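Local structure of OxsB protein (Bacillus megaterium, 5UL4) at residues D429-G434 against L465-R470; A458-S463 against A498-I503; E81-M86 against R148-A153; P290-L295 against D343-A348. The protein catalyses the oxidative ring contraction of dAMP to an oxetane aldehyde in oxetanocin A biosynthesis, using S-adenosylmethionine, a [4Fe-4S] cluster and cobalamin. All blocks are in the same frame, centred on the assembly; numbering follows the deposited sequence.

Contact 1. Residues D429-G434 against L465-R470. With SAM (S-adenosylmethionine), chain D; EDO (1,2-ethanediol), chain K; EDO (1,2-ethanediol), chain J.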
# COMPACT_ATOMS: atom_id res chain seq x y z
N ASP A 429 -5.16 -8.36 -12.37
CA ASP A 429 -6.40 -8.90 -11.83
C ASP A 429 -7.32 -7.73 -11.43
O ASP A 429 -8.17 -7.33 -12.23
CB ASP A 429 -6.12 -9.82 -10.64
CG ASP A 429 -7.41 -10.46 -10.09
OD1 ASP A 429 -8.37 -10.60 -10.86
OD2 ASP A 429 -7.48 -10.72 -8.88
N ARG A 430 -7.20 -7.21 -10.21
CA ARG A 430 -8.02 -6.08 -9.81
C ARG A 430 -7.15 -4.84 -9.81
O ARG A 430 -6.20 -4.74 -9.02
CB ARG A 430 -8.64 -6.25 -8.43
CG ARG A 430 -9.66 -5.12 -8.20
CD ARG A 430 -10.88 -5.58 -7.42
NE ARG A 430 -11.62 -6.68 -8.05
CZ ARG A 430 -12.75 -6.54 -8.74
NH1 ARG A 430 -13.28 -5.35 -8.91
NH2 ARG A 430 -13.35 -7.61 -9.25
N ILE A 431 -7.48 -3.90 -10.67
CA ILE A 431 -6.69 -2.69 -10.85
C ILE A 431 -7.48 -1.51 -10.29
O ILE A 431 -8.70 -1.42 -10.46
CB ILE A 431 -6.30 -2.49 -12.34
CG1 ILE A 431 -5.00 -3.22 -12.68
CG2 ILE A 431 -6.05 -1.02 -12.67
CD1 ILE A 431 -4.91 -4.66 -12.20
N PHE A 432 -6.77 -0.63 -9.57
CA PHE A 432 -7.36 0.54 -8.93
C PHE A 432 -7.02 1.74 -9.80
O PHE A 432 -5.85 1.99 -10.07
CB PHE A 432 -6.79 0.76 -7.53
CG PHE A 432 -7.30 2.01 -6.87
CD1 PHE A 432 -6.70 3.26 -7.12
CD2 PHE A 432 -8.41 1.95 -6.04
CE1 PHE A 432 -7.21 4.41 -6.54
CE2 PHE A 432 -8.93 3.10 -5.46
CZ PHE A 432 -8.33 4.34 -5.72
N ILE A 433 -8.03 2.50 -10.21
CA ILE A 433 -7.82 3.71 -10.99
C ILE A 433 -8.37 4.88 -10.20
O ILE A 433 -9.55 4.88 -9.81
CB ILE A 433 -8.46 3.64 -12.38
CG1 ILE A 433 -7.76 2.59 -13.23
CG2 ILE A 433 -8.39 5.02 -13.08
CD1 ILE A 433 -8.25 2.51 -14.65
N GLY A 434 -7.53 5.88 -9.96
CA GLY A 434 -7.93 7.07 -9.22
C GLY A 434 -8.78 8.04 -10.01
O GLY A 434 -8.34 9.16 -10.31
N LEU A 465 -10.49 -5.19 -21.66
CA LEU A 465 -9.42 -6.17 -21.65
C LEU A 465 -9.62 -7.28 -20.62
O LEU A 465 -8.76 -8.15 -20.49
CB LEU A 465 -8.08 -5.48 -21.40
CG LEU A 465 -7.71 -4.50 -22.51
CD1 LEU A 465 -6.46 -3.74 -22.12
CD2 LEU A 465 -7.48 -5.25 -23.79
N GLY A 466 -10.73 -7.29 -19.89
CA GLY A 466 -10.97 -8.36 -18.93
C GLY A 466 -10.31 -8.15 -17.60
O GLY A 466 -10.24 -9.08 -16.79
N ILE A 467 -9.80 -6.97 -17.35
CA ILE A 467 -9.23 -6.62 -16.06
C ILE A 467 -10.37 -6.14 -15.20
O ILE A 467 -11.28 -5.46 -15.68
CB ILE A 467 -8.13 -5.54 -16.23
CG1 ILE A 467 -6.94 -6.14 -16.98
CG2 ILE A 467 -7.74 -4.99 -14.88
CD1 ILE A 467 -5.93 -5.10 -17.54
N ASN A 468 -10.37 -6.55 -13.94
CA ASN A 468 -11.37 -6.07 -13.03
C ASN A 468 -10.92 -4.72 -12.47
O ASN A 468 -9.72 -4.43 -12.38
CB ASN A 468 -11.64 -7.10 -11.94
CG ASN A 468 -12.40 -8.32 -12.47
OD1 ASN A 468 -13.01 -8.26 -13.55
ND2 ASN A 468 -12.38 -9.41 -11.72
N LEU A 469 -11.89 -3.89 -12.18
CA LEU A 469 -11.65 -2.50 -11.80
C LEU A 469 -12.22 -2.16 -10.44
O LEU A 469 -13.27 -2.66 -10.03
CB LEU A 469 -12.28 -1.52 -12.81
CG LEU A 469 -11.59 -1.46 -14.12
CD1 LEU A 469 -12.52 -0.74 -15.10
CD2 LEU A 469 -10.32 -0.65 -13.87
N ARG A 470 -11.50 -1.27 -9.77
CA ARG A 470 -11.92 -0.54 -8.59
C ARG A 470 -11.57 0.92 -8.88
O ARG A 470 -10.57 1.17 -9.56
CB ARG A 470 -11.17 -1.08 -7.37
CG ARG A 470 -11.32 -0.35 -6.07
CD ARG A 470 -10.90 -1.27 -4.93
NE ARG A 470 -9.56 -1.01 -4.42
CZ ARG A 470 -8.46 -1.63 -4.82
NH1 ARG A 470 -8.52 -2.57 -5.75
NH2 ARG A 470 -7.29 -1.32 -4.27
N SAM D . -1.92 7.43 -6.05
CA SAM D . -2.78 6.26 -6.24
C SAM D . -3.33 6.43 -7.64
O SAM D . -2.91 7.35 -8.34
OXT SAM D . -4.16 5.67 -8.12
CB SAM D . -3.88 6.16 -5.18
CG SAM D . -4.12 4.82 -4.48
SD SAM D . -5.00 4.99 -2.89
CE SAM D . -6.42 3.88 -2.96
C5' SAM D . -5.74 6.63 -3.09
C4' SAM D . -7.26 6.67 -3.22
O4' SAM D . -7.83 6.95 -1.96
C3' SAM D . -7.64 7.81 -4.14
O3' SAM D . -8.02 7.34 -5.41
C2' SAM D . -8.80 8.50 -3.45
O2' SAM D . -10.03 8.08 -3.99
C1' SAM D . -8.70 8.05 -2.02
N9 SAM D . -8.13 9.18 -1.26
C8 SAM D . -6.81 9.55 -1.22
N7 SAM D . -6.68 10.63 -0.43
C5 SAM D . -7.91 10.97 0.02
C6 SAM D . -8.35 11.97 0.85
N6 SAM D . -7.48 12.84 1.35
N1 SAM D . -9.69 12.07 1.15
C2 SAM D . -10.60 11.17 0.63
N3 SAM D . -10.15 10.16 -0.20
C4 SAM D . -8.83 10.06 -0.49
C1 EDO K . -15.87 -3.61 -14.49
O1 EDO K . -16.90 -4.34 -15.18
C2 EDO K . -14.67 -4.48 -14.12
O2 EDO K . -14.63 -4.69 -12.69
C1 EDO J . -15.59 -2.33 -5.55
O1 EDO J . -14.71 -2.62 -4.45
C2 EDO J . -15.44 -3.43 -6.60
O2 EDO J . -14.25 -3.18 -7.33
O HOH W 1 -8.94 -10.64 -14.26
O HOH W 2 -6.28 -3.02 -6.62
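Arg430, Phe432, Asn468 and Arg470 meet on one face of two neighbouring parallel strands of the partial TIM barrel of this radical SAM enzyme. The strands are joined by backbone bonds, among them Ile431 N to Asn468 O (2.9 Å) and Ile433 N to Arg470 O (2.9 Å). Bends at chi2 and chi3 (144° and -58°) fold Arg430 over its strand neighbour, and CB of Asn468 lies over one face of the guanidinium, 3.2 Å from NH2. Arg470 reaches across Phe432 with its guanidinium tilted 56° from the ring; NE meets the ring edge at CD2 (3.6 Å), which lies over one guanidinium face, while Arg430 CG lies at the edge of the guanidinium, 3.7 Å from NH1. Phe432 also touches S-adenosylmethionine, whose methyl CE lies over one ring face, 3.4 Å from CZ. The reverse face of the strand pair is aliphatic. CG2 of Ile467 touches CB of Ile431 (3.8 Å), and CD2 of Leu469 meets CD1 of Ile433 (3.9 Å). Helix 452-464 packs on Ile467 and Leu469, helix 410-425 also touches Ile467, and strand 393-398 flanks strand 431-436 on the side away from strand 468-473.

Contact 2. Residues A458-S463 against A498-I503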
# COMPACT_ATOMS: atom_id res chain seq x y z
N ALA A 458 -11.24 5.61 -20.17
CA ALA A 458 -10.26 4.77 -19.50
C ALA A 458 -10.92 3.52 -18.95
O ALA A 458 -10.38 2.41 -19.07
CB ALA A 458 -9.56 5.54 -18.38
N LEU A 459 -12.09 3.67 -18.32
CA LEU A 459 -12.78 2.52 -17.74
C LEU A 459 -13.22 1.54 -18.82
O LEU A 459 -13.14 0.32 -18.62
CB LEU A 459 -13.99 2.99 -16.91
CG LEU A 459 -13.68 3.88 -15.70
CD1 LEU A 459 -14.99 4.22 -14.92
CD2 LEU A 459 -12.59 3.24 -14.81
N ARG A 460 -13.67 2.07 -19.97
CA ARG A 460 -14.05 1.21 -21.10
C ARG A 460 -12.88 0.36 -21.57
O ARG A 460 -13.03 -0.85 -21.80
CB ARG A 460 -14.53 2.06 -22.28
CG ARG A 460 -15.96 2.48 -22.31
CD ARG A 460 -16.27 3.19 -23.65
NE ARG A 460 -17.43 4.07 -23.51
CZ ARG A 460 -17.65 5.14 -24.27
NH1 ARG A 460 -16.79 5.46 -25.23
NH2 ARG A 460 -18.74 5.87 -24.06
N LEU A 461 -11.72 0.99 -21.77
CA LEU A 461 -10.56 0.28 -22.31
C LEU A 461 -10.06 -0.79 -21.35
O LEU A 461 -9.80 -1.92 -21.76
CB LEU A 461 -9.44 1.28 -22.63
CG LEU A 461 -9.84 2.28 -23.71
CD1 LEU A 461 -8.95 3.54 -23.68
CD2 LEU A 461 -9.72 1.58 -25.07
N VAL A 462 -9.93 -0.45 -20.07
CA VAL A 462 -9.42 -1.44 -19.13
C VAL A 462 -10.42 -2.57 -18.93
O VAL A 462 -10.05 -3.75 -18.91
CB VAL A 462 -9.03 -0.79 -17.78
CG1 VAL A 462 -8.62 -1.89 -16.77
CG2 VAL A 462 -7.86 0.19 -17.97
N SER A 463 -11.71 -2.23 -18.80
CA SER A 463 -12.69 -3.30 -18.56
C SER A 463 -12.81 -4.20 -19.78
O SER A 463 -12.91 -5.43 -19.63
CB SER A 463 -14.05 -2.71 -18.18
OG SER A 463 -14.56 -1.88 -19.21
N ALA A 498 -19.82 2.77 -19.68
CA ALA A 498 -18.41 2.76 -19.31
C ALA A 498 -17.85 1.36 -19.10
O ALA A 498 -16.77 1.03 -19.60
CB ALA A 498 -18.19 3.60 -18.04
N LEU A 499 -18.56 0.50 -18.38
CA LEU A 499 -18.00 -0.80 -18.03
C LEU A 499 -18.33 -1.81 -19.12
O LEU A 499 -19.50 -2.07 -19.41
CB LEU A 499 -18.55 -1.25 -16.68
CG LEU A 499 -18.30 -0.28 -15.53
CD1 LEU A 499 -18.85 -0.87 -14.24
CD2 LEU A 499 -16.80 -0.01 -15.42
N MET A 500 -17.29 -2.40 -19.71
CA MET A 500 -17.42 -3.36 -20.80
C MET A 500 -17.18 -4.78 -20.29
O MET A 500 -16.38 -5.00 -19.37
CB MET A 500 -16.42 -3.08 -21.93
CG MET A 500 -16.55 -1.72 -22.56
SD MET A 500 -18.09 -1.50 -23.47
CE MET A 500 -18.94 -0.42 -22.35
N LYS A 501 -17.88 -5.74 -20.89
CA LYS A 501 -17.52 -7.13 -20.71
C LYS A 501 -16.17 -7.38 -21.36
O LYS A 501 -15.76 -6.62 -22.24
CB LYS A 501 -18.55 -8.04 -21.36
CG LYS A 501 -19.96 -7.91 -20.88
CD LYS A 501 -20.88 -8.67 -21.84
CE LYS A 501 -22.14 -9.18 -21.18
NZ LYS A 501 -22.07 -10.65 -20.89
N PRO A 502 -15.47 -8.43 -20.94
CA PRO A 502 -14.22 -8.81 -21.63
C PRO A 502 -14.51 -9.05 -23.10
O PRO A 502 -15.38 -9.84 -23.45
CB PRO A 502 -13.79 -10.10 -20.91
CG PRO A 502 -14.44 -10.03 -19.58
CD PRO A 502 -15.72 -9.26 -19.74
N ILE A 503 -13.79 -8.34 -23.95
CA ILE A 503 -14.03 -8.40 -25.39
C ILE A 503 -13.03 -9.35 -26.01
O ILE A 503 -11.82 -9.21 -25.79
CB ILE A 503 -13.94 -7.00 -26.02
CG1 ILE A 503 -15.11 -6.14 -25.55
CG2 ILE A 503 -13.95 -7.12 -27.53
CD1 ILE A 503 -15.11 -4.73 -26.04
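This is a buried helix-to-loop contact on the outside of the partial TIM barrel: helix 452-464, part of the beta-alpha-beta crossover between strands 431-436 and 468-473, is met by the loop that follows helix 484-493. Ala498 turns its carbonyl onto the helix, where O comes 3.1 Å from Arg460 CA in a CA-H...O contact and 3.2 Å from Arg460 CG. Beyond CG the arginine runs extended past the loop; its guanidinium forms a salt bridge with Asp497 and a hydrogen bond to the carbonyl of Leu517 in helix 510-519. With CG beside its backbone N (chi1 -60°), Met500 lays CG against Arg460 O at 3.7 Å. On the barrel side CB of Leu459 touches CB of Ala498 and CD2 of Leu499, and Leu459 itself packs on Leu469 and Ile471 of strand 468-473. Ser463 supplies the polar link. With chi1 at 61°, OG sits between its own backbone N and carbonyl carbon, where it can donate back to Leu459 O (2.7 Å) and still receive the loop. Leu459 O is thus gripped twice, by N and OG of Ser463 from opposite faces of its carbonyl plane, while Met500 N donates to Ser463 OG at 2.8 Å and a nearly straight 166°.

Contact 3. Residues E81-M86 against R148-A153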
# COMPACT_ATOMS: atom_id res chain seq x y z
N GLU A 81 32.53 -8.97 -6.42
CA GLU A 81 31.50 -7.94 -6.24
C GLU A 81 31.06 -7.77 -4.79
O GLU A 81 30.16 -6.97 -4.52
CB GLU A 81 30.27 -8.27 -7.11
CG GLU A 81 30.58 -8.30 -8.60
CD GLU A 81 29.50 -8.99 -9.41
OE1 GLU A 81 28.30 -8.75 -9.13
OE2 GLU A 81 29.83 -9.77 -10.33
N ASN A 82 31.67 -8.49 -3.87
CA ASN A 82 31.30 -8.40 -2.46
C ASN A 82 31.59 -6.99 -1.94
O ASN A 82 32.74 -6.53 -2.02
CB ASN A 82 32.09 -9.49 -1.72
CG ASN A 82 31.86 -9.50 -0.24
OD1 ASN A 82 31.86 -8.47 0.40
ND2 ASN A 82 31.70 -10.68 0.32
N PRO A 83 30.58 -6.28 -1.43
CA PRO A 83 30.79 -4.88 -1.05
C PRO A 83 31.57 -4.74 0.24
O PRO A 83 32.25 -3.72 0.43
CB PRO A 83 29.34 -4.34 -0.93
CG PRO A 83 28.54 -5.52 -0.47
CD PRO A 83 29.20 -6.74 -1.16
N LEU A 84 31.47 -5.71 1.15
CA LEU A 84 32.23 -5.62 2.40
C LEU A 84 33.72 -5.79 2.12
O LEU A 84 34.55 -5.04 2.64
CB LEU A 84 31.76 -6.68 3.40
CG LEU A 84 32.37 -6.68 4.81
CD1 LEU A 84 31.40 -7.30 5.79
CD2 LEU A 84 33.69 -7.51 4.84
N LEU A 85 34.08 -6.78 1.30
CA LEU A 85 35.49 -6.92 0.94
C LEU A 85 35.99 -5.68 0.21
O LEU A 85 37.13 -5.24 0.41
CB LEU A 85 35.72 -8.17 0.09
CG LEU A 85 35.46 -9.53 0.76
CD1 LEU A 85 35.57 -10.68 -0.23
CD2 LEU A 85 36.34 -9.79 1.98
N MET A 86 35.14 -5.09 -0.65
CA MET A 86 35.55 -3.93 -1.41
C MET A 86 35.81 -2.72 -0.52
O MET A 86 36.74 -1.94 -0.78
CB MET A 86 34.50 -3.60 -2.48
CG MET A 86 35.01 -2.70 -3.57
SD MET A 86 33.71 -2.39 -4.78
CE MET A 86 33.39 -4.04 -5.42
N ARG A 148 21.37 -5.98 4.34
CA ARG A 148 22.01 -7.28 4.20
C ARG A 148 22.82 -7.36 2.92
O ARG A 148 23.96 -7.87 2.92
CB ARG A 148 20.97 -8.41 4.26
CG ARG A 148 20.35 -8.53 5.66
CD ARG A 148 19.30 -9.65 5.70
NE ARG A 148 18.74 -9.80 7.04
CZ ARG A 148 17.62 -10.48 7.31
NH1 ARG A 148 16.93 -11.05 6.34
NH2 ARG A 148 17.19 -10.56 8.55
N LYS A 149 22.26 -6.89 1.81
CA LYS A 149 22.98 -6.93 0.54
C LYS A 149 24.25 -6.09 0.58
O LYS A 149 25.30 -6.51 0.07
CB LYS A 149 22.09 -6.45 -0.61
CG LYS A 149 22.81 -6.45 -1.98
CD LYS A 149 21.87 -6.04 -3.12
CE LYS A 149 22.52 -6.22 -4.53
NZ LYS A 149 21.47 -6.74 -5.49
N GLU A 150 24.20 -4.91 1.19
CA GLU A 150 25.42 -4.13 1.40
C GLU A 150 26.34 -4.72 2.48
O GLU A 150 27.45 -4.20 2.67
CB GLU A 150 25.06 -2.69 1.78
CG GLU A 150 24.43 -1.89 0.64
CD GLU A 150 25.44 -1.51 -0.45
OE1 GLU A 150 26.67 -1.56 -0.22
OE2 GLU A 150 24.97 -1.17 -1.57
N GLN A 151 25.87 -5.73 3.22
CA GLN A 151 26.59 -6.37 4.33
C GLN A 151 27.01 -5.34 5.37
O GLN A 151 28.12 -5.35 5.89
CB GLN A 151 27.79 -7.20 3.83
CG GLN A 151 27.42 -8.11 2.67
CD GLN A 151 28.37 -9.30 2.46
OE1 GLN A 151 29.25 -9.58 3.27
NE2 GLN A 151 28.19 -9.98 1.35
N LEU A 152 26.08 -4.44 5.69
CA LEU A 152 26.32 -3.38 6.66
C LEU A 152 25.94 -3.77 8.08
O LEU A 152 26.44 -3.16 9.03
CB LEU A 152 25.53 -2.13 6.25
CG LEU A 152 26.03 -1.47 4.96
CD1 LEU A 152 25.06 -0.36 4.50
CD2 LEU A 152 27.43 -0.91 5.19
N ALA A 153 25.04 -4.73 8.24
CA ALA A 153 24.54 -5.02 9.58
C ALA A 153 23.86 -6.37 9.58
O ALA A 153 23.42 -6.87 8.54
CB ALA A 153 23.54 -3.95 10.06
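Pro83 presses its ring against the end of helix 138-149: CG lies 3.4 Å from Lys149 O and 3.6 Å from Glu150 O. CB of the same proline is touched by the carboxylate of Glu150, which a bend at chi2 (-72°) brings back toward it. Next to the proline, Leu84 crosses Gln151 at about a right angle, its CB 3.8 Å from Gln151 OE1 and its CD1 3.8 Å from Gln151 O. The amides of Asn82 and Gln151 also cross, their planes 59° apart, without bonding to each other. Tyr62 bridges them instead, its hydroxyl hydrogen-bonded to both Asn82 ND2 and Gln151 OE1, while Thr60 holds Gln151 NE2; strand 60-64 probably helps set how both amides are turned. Arg87 bonds to the carbonyl of Glu150, and helix 109-115 packs on Leu84. Asn82 has a second task: its OD1 accepts from Leu85 N (2.9 Å), which approaches from above the carbonyl plane, and more weakly from Leu84 N. The contact thus sets one helix terminus against another, an asparagine N-cap opening helix 83-88 in the N-terminal domain and a Schellman motif with Gln151 at positive phi closing helix 138-149 of the cobalamin-binding Rossmann fold.

Contact 4. Residues P290-L295 against D343-A348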
# COMPACT_ATOMS: atom_id res chain seq x y z
N PRO A 290 12.60 -7.81 -0.88
CA PRO A 290 12.34 -7.62 0.55
C PRO A 290 12.72 -8.87 1.33
O PRO A 290 12.58 -9.99 0.84
CB PRO A 290 10.83 -7.37 0.60
CG PRO A 290 10.32 -8.06 -0.62
CD PRO A 290 11.35 -7.76 -1.66
N SER A 291 13.21 -8.66 2.55
CA SER A 291 13.56 -9.80 3.40
C SER A 291 12.29 -10.58 3.70
O SER A 291 11.21 -10.00 3.86
CB SER A 291 14.20 -9.34 4.71
OG SER A 291 15.43 -8.65 4.47
N LEU A 292 12.40 -11.91 3.74
CA LEU A 292 11.23 -12.77 3.89
C LEU A 292 11.16 -13.46 5.25
O LEU A 292 10.40 -14.42 5.40
CB LEU A 292 11.19 -13.80 2.77
CG LEU A 292 11.12 -13.13 1.40
CD1 LEU A 292 11.35 -14.12 0.25
CD2 LEU A 292 9.79 -12.38 1.23
N ASP A 293 11.89 -12.93 6.25
CA ASP A 293 11.91 -13.52 7.59
C ASP A 293 10.51 -13.78 8.14
O ASP A 293 10.29 -14.77 8.85
CB ASP A 293 12.64 -12.61 8.57
CG ASP A 293 14.09 -12.32 8.17
OD1 ASP A 293 14.41 -12.37 6.96
OD2 ASP A 293 14.89 -12.06 9.09
N ILE A 294 9.57 -12.85 7.91
CA ILE A 294 8.24 -12.93 8.51
C ILE A 294 7.27 -13.74 7.67
O ILE A 294 6.13 -13.97 8.10
CB ILE A 294 7.71 -11.50 8.74
CG1 ILE A 294 8.77 -10.64 9.42
CG2 ILE A 294 6.47 -11.51 9.65
CD1 ILE A 294 9.23 -11.19 10.78
N LEU A 295 7.69 -14.22 6.51
CA LEU A 295 6.73 -14.75 5.55
C LEU A 295 5.99 -15.97 6.12
O LEU A 295 4.78 -16.11 5.92
CB LEU A 295 7.44 -15.12 4.26
CG LEU A 295 6.47 -15.52 3.16
CD1 LEU A 295 5.50 -14.39 2.92
CD2 LEU A 295 7.24 -15.88 1.89
N ASP A 343 10.10 -13.54 -8.85
CA ASP A 343 10.44 -14.96 -8.77
C ASP A 343 10.74 -15.37 -7.34
O ASP A 343 10.21 -16.38 -6.84
CB ASP A 343 11.60 -15.26 -9.72
CG ASP A 343 12.04 -16.73 -9.67
OD1 ASP A 343 11.34 -17.58 -10.25
OD2 ASP A 343 13.09 -17.02 -9.07
N ASP A 344 11.56 -14.58 -6.64
CA ASP A 344 11.89 -14.87 -5.24
C ASP A 344 10.64 -14.94 -4.38
O ASP A 344 10.47 -15.90 -3.61
CB ASP A 344 12.83 -13.81 -4.67
CG ASP A 344 14.22 -13.85 -5.30
OD1 ASP A 344 14.58 -14.89 -5.90
OD2 ASP A 344 14.96 -12.84 -5.19
N ILE A 345 9.79 -13.92 -4.46
CA ILE A 345 8.64 -13.87 -3.57
C ILE A 345 7.65 -14.97 -3.91
O ILE A 345 7.04 -15.57 -3.02
CB ILE A 345 7.99 -12.47 -3.63
CG1 ILE A 345 8.94 -11.45 -3.02
CG2 ILE A 345 6.67 -12.43 -2.87
CD1 ILE A 345 8.64 -10.03 -3.47
N LEU A 346 7.47 -15.26 -5.20
CA LEU A 346 6.55 -16.33 -5.57
C LEU A 346 7.09 -17.69 -5.12
O LEU A 346 6.33 -18.52 -4.60
CB LEU A 346 6.31 -16.31 -7.07
CG LEU A 346 5.51 -15.11 -7.61
CD1 LEU A 346 5.75 -15.03 -9.10
CD2 LEU A 346 4.04 -15.32 -7.27
N ARG A 347 8.38 -17.92 -5.30
CA ARG A 347 8.95 -19.19 -4.84
C ARG A 347 8.81 -19.34 -3.33
O ARG A 347 8.41 -20.41 -2.83
CB ARG A 347 10.42 -19.28 -5.28
CG ARG A 347 11.08 -20.63 -4.93
CD ARG A 347 12.42 -20.81 -5.66
NE ARG A 347 13.47 -19.95 -5.12
CZ ARG A 347 14.10 -20.19 -3.97
NH1 ARG A 347 13.77 -21.27 -3.26
NH2 ARG A 347 15.05 -19.37 -3.55
N ALA A 348 9.09 -18.28 -2.59
CA ALA A 348 8.99 -18.35 -1.14
C ALA A 348 7.55 -18.54 -0.70
O ALA A 348 7.29 -19.27 0.27
CB ALA A 348 9.59 -17.10 -0.50
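Residues 292-295 form a type I beta turn, closed by Leu295 N to Leu292 O (2.9 Å), which faces one side of helix 335-351; the nearest CA atoms, of Leu292 and Ala348, are 7.8 Å apart. The turn belongs to the linker that leaves the cobalamin-binding Rossmann fold for the partial TIM barrel of the radical SAM domain, and the helix packs against that barrel's sheet. Side chains alone span the gap, and all that touch are buried. Leu292 and Leu295, at the two ends of the turn, converge on the methyl of Ala348. They arrive by different torsions: Leu292 has CG beside its backbone N (chi1 -60°), whereas Leu295 swings CG anti to it (chi1 -173°). One turn back along the helix, Ile345 extends CD1 toward Pro290 and crosses the proline ring at about a right angle; the methyl touches CG at 3.9 Å and CD at 4.0 Å. CG1 of Ile345 also lies near CD2 of Leu292, so the leucine fits between the isoleucine and the alanine. Strand 305-311 backs this cluster through Leu305, which touches Leu295 and Ile345, and Leu307, which touches Pro290 and Ile345. At the polar margin Asp344 forms a salt bridge with Lys340 and a hydrogen bond with Thr289, the residue just before the linker segment. Both leucines end on the one methyl of Ala348: its CB lies 3.5 Å from Leu292 CD1 and 3.6 Å from Leu295 CD2.

From the N terminus, contact 3 comes first, closing a 61-residue loop that joins the N-terminal domain to the Rossmann fold. Contact 4 follows in series, closes 47 residues and brings the linker after that fold onto a helix of the radical SAM barrel; the two touch through a salt bridge, Arg148 NH2 to Asp293 OD2 (2.8 Å). Further along, contact 1 closes 30 residues and contact 2 closes 34; these two cross, their segments alternating, with centres about 9 Å apart. Val462 CG1 packs on Leu469 CD2 (3.6 Å), joining helix 452-464 to the barrel's edge strand.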